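Local coordinates for uncharacterized protein Atu2452 (Agrobacterium tumefaciens, PDB 2R8B), which is of unknown function but probably acts as a hydrolase of the alpha/beta-hydrolase fold, related to the dienelactone hydrolase family, at residues I201-V204 / Q205-K208; A152-L155 / A156-I160. All coordinates share one frame; numbering follows the deposited sequence.

Contact 1: residues I201-V204 / Q205-K208; sequences ICPV and QLTK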
loop_
_atom_site.group_PDB
_atom_site.type_symbol
_atom_site.label_atom_id
_atom_site.label_comp_id
_atom_site.label_asym_id
_atom_site.label_seq_id
_atom_site.Cartn_x
_atom_site.Cartn_y
_atom_site.Cartn_z
ATOM N N ILE A 201 -2.172 17.045 4.835
ATOM C CA ILE A 201 -3.080 16.111 4.211
ATOM C C ILE A 201 -3.484 14.977 5.166
ATOM O O ILE A 201 -4.537 14.342 4.966
ATOM C CB ILE A 201 -2.495 15.564 2.885
ATOM C CG1 ILE A 201 -2.637 16.636 1.785
ATOM C CG2 ILE A 201 -3.230 14.321 2.451
ATOM C CD1 ILE A 201 -1.567 16.592 0.718
ATOM N N CYS A 202 -2.670 14.722 6.198
ATOM C CA CYS A 202 -2.908 13.567 7.053
ATOM C C CYS A 202 -2.943 13.987 8.475
ATOM O O CYS A 202 -1.886 14.121 9.109
ATOM C CB CYS A 202 -1.827 12.542 6.851
ATOM S SG CYS A 202 -1.606 12.222 5.145
ATOM N N PRO A 203 -4.144 14.292 8.958
ATOM C CA PRO A 203 -4.372 14.639 10.338
ATOM C C PRO A 203 -3.808 13.566 11.231
ATOM O O PRO A 203 -3.988 12.395 10.970
ATOM C CB PRO A 203 -5.907 14.690 10.459
ATOM C CG PRO A 203 -6.413 14.923 9.098
ATOM C CD PRO A 203 -5.371 14.368 8.143
ATOM N N VAL A 204 -3.100 13.990 12.265
ATOM C CA VAL A 204 -2.462 13.131 13.243
ATOM C C VAL A 204 -3.437 12.130 13.819
ATOM O O VAL A 204 -3.182 10.901 13.852
ATOM C CB VAL A 204 -1.874 14.001 14.384
ATOM C CG1 VAL A 204 -1.535 13.186 15.619
ATOM C CG2 VAL A 204 -0.636 14.739 13.874
ATOM N N GLN A 205 -4.572 12.638 14.242
ATOM C CA GLN A 205 -5.555 11.803 14.882
ATOM C C GLN A 205 -6.059 10.746 13.952
ATOM O O GLN A 205 -6.411 9.673 14.407
ATOM C CB GLN A 205 -6.688 12.668 15.414
ATOM C CG GLN A 205 -6.273 13.436 16.650
ATOM C CD GLN A 205 -5.772 12.467 17.770
ATOM O OE1 GLN A 205 -4.826 12.806 18.503
ATOM N NE2 GLN A 205 -6.370 11.241 17.862
ATOM N N LEU A 206 -6.069 10.995 12.642
ATOM C CA LEU A 206 -6.601 9.950 11.766
ATOM C C LEU A 206 -5.577 8.876 11.559
ATOM O O LEU A 206 -5.954 7.713 11.458
ATOM C CB LEU A 206 -7.133 10.474 10.438
ATOM C CG LEU A 206 -8.495 11.191 10.510
ATOM C CD1 LEU A 206 -8.815 11.741 9.110
ATOM C CD2 LEU A 206 -9.651 10.334 11.056
ATOM N N THR A 207 -4.290 9.251 11.487
ATOM C CA THR A 207 -3.206 8.259 11.456
ATOM C C THR A 207 -3.207 7.424 12.734
ATOM O O THR A 207 -3.090 6.210 12.684
ATOM C CB THR A 207 -1.857 8.924 11.425
ATOM O OG1 THR A 207 -1.735 9.760 10.270
ATOM C CG2 THR A 207 -0.778 7.904 11.414
ATOM N N LYS A 208 -3.337 8.111 13.867
ATOM C CA LYS A 208 -3.241 7.521 15.192
ATOM C C LYS A 208 -4.375 6.500 15.226
ATOM O O LYS A 208 -4.236 5.406 15.759
ATOM C CB LYS A 208 -3.458 8.642 16.215
ATOM C CG LYS A 208 -2.671 8.642 17.535
ATOM C CD LYS A 208 -1.306 9.407 17.546
ATOM C CE LYS A 208 -1.317 10.826 18.228
ATOM N NZ LYS A 208 -2.092 11.055 19.560
HETATM O O HOH W 1 -3.897 10.280 8.495
#
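Pro203 and Thr207 meet across a helix N-terminus, a worked example of how a loop of an alpha/beta-hydrolase fold is turned into a helix. Pro203 occupies the N-cap position of helix 204-217, and its carbonyl O takes the N-H of Thr207 in the carbonyl plane (N to O 3.2 Å, N-H...O 165°). Leu206 N, 3.0 Å from Pro203 O, adds a weak bond, bent to 133°. One residue on, Lys208 N donates to Val204 O at 2.8 Å, and the regular helical pattern is established.

The closely packed side is that of Cys202 and Thr207, both buried. The side chain of Thr207 lies against Ile193 and Ala195 of strand 190-196 and against Trp225 of strand 220-226, so the first turn packs on the central sheet. Cys202 instead leans on His230, while its backbone N gives a weak bond to Asp199. Asp199 and His230 have, with Ser149, the geometry of a Ser-His-Asp triad, so this loop probably borders the active site.

The outer side is looser. Pro203 CG and Leu206 CD1 lie side by side at 4.0 Å, and Val204 runs alongside Lys208, CG1 to CE 3.5 Å, both also touching Trp225. The lysine chain bends repeatedly and thereby brings NZ back toward Gln205, but between these two exposed residues the bond from NZ to OE1 is long and weak at 3.4 Å.

On the inner side of the turn lies a water. With chi1 at -60°, Thr207 places OG1 beside its own backbone N, facing the start of the helix, and there OG1 hydrogen-bonds the water at 2.8 Å; the same water donates to Pro203 O, bridging the hydroxyl and the first acceptor carbonyl of the helix.

Contact 2: residues A152-L155 / A156-I160; sequences ANIL and ANVLI. With SO4 (sulfate ion), chain C.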
loop_
_atom_site.group_PDB
_atom_site.type_symbol
_atom_site.label_atom_id
_atom_site.label_comp_id
_atom_site.label_asym_id
_atom_site.label_seq_id
_atom_site.Cartn_x
_atom_site.Cartn_y
_atom_site.Cartn_z
ATOM N N ALA A 152 -0.983 4.294 -0.295
ATOM C CA ALA A 152 -1.120 3.644 1.005
ATOM C C ALA A 152 -2.606 3.505 1.335
ATOM O O ALA A 152 -3.028 2.632 2.126
ATOM C CB ALA A 152 -0.435 4.420 2.059
ATOM N N ASN A 153 -3.413 4.363 0.715
ATOM C CA ASN A 153 -4.836 4.417 1.033
ATOM C C ASN A 153 -5.594 3.255 0.427
ATOM O O ASN A 153 -6.436 2.645 1.105
ATOM C CB ASN A 153 -5.427 5.780 0.658
ATOM C CG ASN A 153 -4.787 6.915 1.462
ATOM O OD1 ASN A 153 -4.213 6.684 2.527
ATOM N ND2 ASN A 153 -4.843 8.115 0.948
ATOM N N ILE A 154 -5.268 2.907 -0.821
ATOM C CA ILE A 154 -5.899 1.752 -1.470
ATOM C C ILE A 154 -5.368 0.477 -0.788
ATOM O O ILE A 154 -6.076 -0.534 -0.589
ATOM C CB ILE A 154 -5.752 1.837 -3.040
ATOM C CG1 ILE A 154 -6.808 1.029 -3.815
ATOM C CG2 ILE A 154 -4.355 1.623 -3.544
ATOM C CD1 ILE A 154 -6.784 -0.405 -3.674
ATOM N N LEU A 155 -4.134 0.565 -0.325
ATOM C CA LEU A 155 -3.513 -0.591 0.278
ATOM C C LEU A 155 -4.103 -0.793 1.667
ATOM O O LEU A 155 -4.444 -1.917 2.049
ATOM C CB LEU A 155 -1.997 -0.415 0.288
ATOM C CG LEU A 155 -1.127 -1.443 0.993
ATOM C CD1 LEU A 155 -1.375 -2.885 0.462
ATOM C CD2 LEU A 155 0.378 -1.038 0.920
ATOM N N ALA A 156 -4.250 0.296 2.424
ATOM C CA ALA A 156 -4.904 0.215 3.702
ATOM C C ALA A 156 -6.290 -0.407 3.561
ATOM O O ALA A 156 -6.607 -1.344 4.293
ATOM C CB ALA A 156 -4.984 1.498 4.287
ATOM N N ASN A 157 -7.117 0.041 2.615
ATOM C CA ASN A 157 -8.481 -0.543 2.462
ATOM C C ASN A 157 -8.416 -2.060 2.125
ATOM O O ASN A 157 -9.271 -2.861 2.596
ATOM C CB ASN A 157 -9.327 0.230 1.448
ATOM C CG ASN A 157 -10.847 -0.033 1.608
ATOM O OD1 ASN A 157 -11.425 0.195 2.675
ATOM N ND2 ASN A 157 -11.498 -0.481 0.538
ATOM N N VAL A 158 -7.405 -2.484 1.361
ATOM C CA VAL A 158 -7.250 -3.920 1.145
ATOM C C VAL A 158 -6.978 -4.652 2.459
ATOM O O VAL A 158 -7.638 -5.644 2.759
ATOM C CB VAL A 158 -6.169 -4.283 0.157
ATOM C CG1 VAL A 158 -6.153 -5.790 0.047
ATOM C CG2 VAL A 158 -6.414 -3.656 -1.240
ATOM N N LEU A 159 -6.027 -4.153 3.253
ATOM C CA LEU A 159 -5.790 -4.654 4.615
ATOM C C LEU A 159 -7.055 -4.810 5.431
ATOM O O LEU A 159 -7.164 -5.726 6.260
ATOM C CB LEU A 159 -4.876 -3.698 5.361
ATOM C CG LEU A 159 -3.515 -3.541 4.686
ATOM C CD1 LEU A 159 -2.628 -2.587 5.494
ATOM C CD2 LEU A 159 -2.806 -4.874 4.441
ATOM N N ILE A 160 -8.006 -3.891 5.218
ATOM C CA ILE A 160 -9.302 -3.913 5.885
ATOM C C ILE A 160 -10.307 -4.886 5.291
ATOM O O ILE A 160 -11.048 -5.533 6.038
ATOM C CB ILE A 160 -9.903 -2.515 5.904
ATOM C CG1 ILE A 160 -9.173 -1.659 6.944
ATOM C CG2 ILE A 160 -11.352 -2.565 6.252
ATOM C CD1 ILE A 160 -9.143 -0.170 6.588
HETATM S S SO4 C . -6.142 10.151 -1.452
HETATM O O1 SO4 C . -6.093 8.718 -1.189
HETATM O O2 SO4 C . -5.313 10.426 -2.620
HETATM O O3 SO4 C . -7.517 10.498 -1.802
HETATM O O4 SO4 C . -5.640 10.963 -0.321
#
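Ile154 and Val158 pack one turn apart in a local contact within the buried helix 150-161, the crossover helix of the beta-alpha-beta unit that joins strand 143-148 to strand 168-172. The helix follows a GxSxG sequence at Ser149 with the geometry of a nucleophile elbow, consistent with the alpha/beta-hydrolase family.

Four successive backbone bonds hold the turn, from Ala156 N to Ala152 O through Leu159 N to Leu155 O; the last of these is nearly straight, with an N-H...O angle of 174°. The side chains diverge around this frame. Ile154 and Val158 lie alongside each other, CD1 to CG2 4.1 Å: CG1 of Ile154 stands opposite the backbone N (chi1 -157°), and the bend at chi2 (-65°) then turns CD1 toward the valine. Both reach Thr124 of helix 117-138. Leu155 and Leu159 instead press on Phe166 and on strand 168-172, Leu155 meeting Leu171 and Leu159 meeting Ala169.

Two buried asparagines show how amides are accommodated in such a helix. Asn157 sends ND2 to the hydroxyl of Thr124. Asn153 is held at both ends: OD1 accepts from the backbone N of Leu175, and ND2 donates to sulfate O1, although the modelled length of 2.5 Å is doubtfully short at this resolution and is no sign of a strong bond.

Arg105 and Asn150 also bind the sulfate, which probably came from the crystallisation liquor. Neutral amide N-H groups and one guanidinium thus present donors near the presumed triad, consistent with a spot that can accept an anion; whether a substrate uses it is not known.

Contact 2 comes first along the chain, on the helix that follows the probable nucleophile elbow; contact 1 follows two strands later, at the start of helix 204-217. Their centres lie 15 Å apart and their nearest atoms about 7 Å, without touching. Leu175 touches both, its backbone bonded by Asn153 and its side chain meeting Leu206, while Gln217 joins the far end of helix 204-217 to helix 150-161 by bonding Leu159 O. Both helices flank the same seven-stranded mixed sheet, contact 2 deep in the chain and contact 1 nearer its outside. Together they lie beside the nucleophile and acid-histidine portions of the presumed triad, illustrating how distant sequence segments converge on one site.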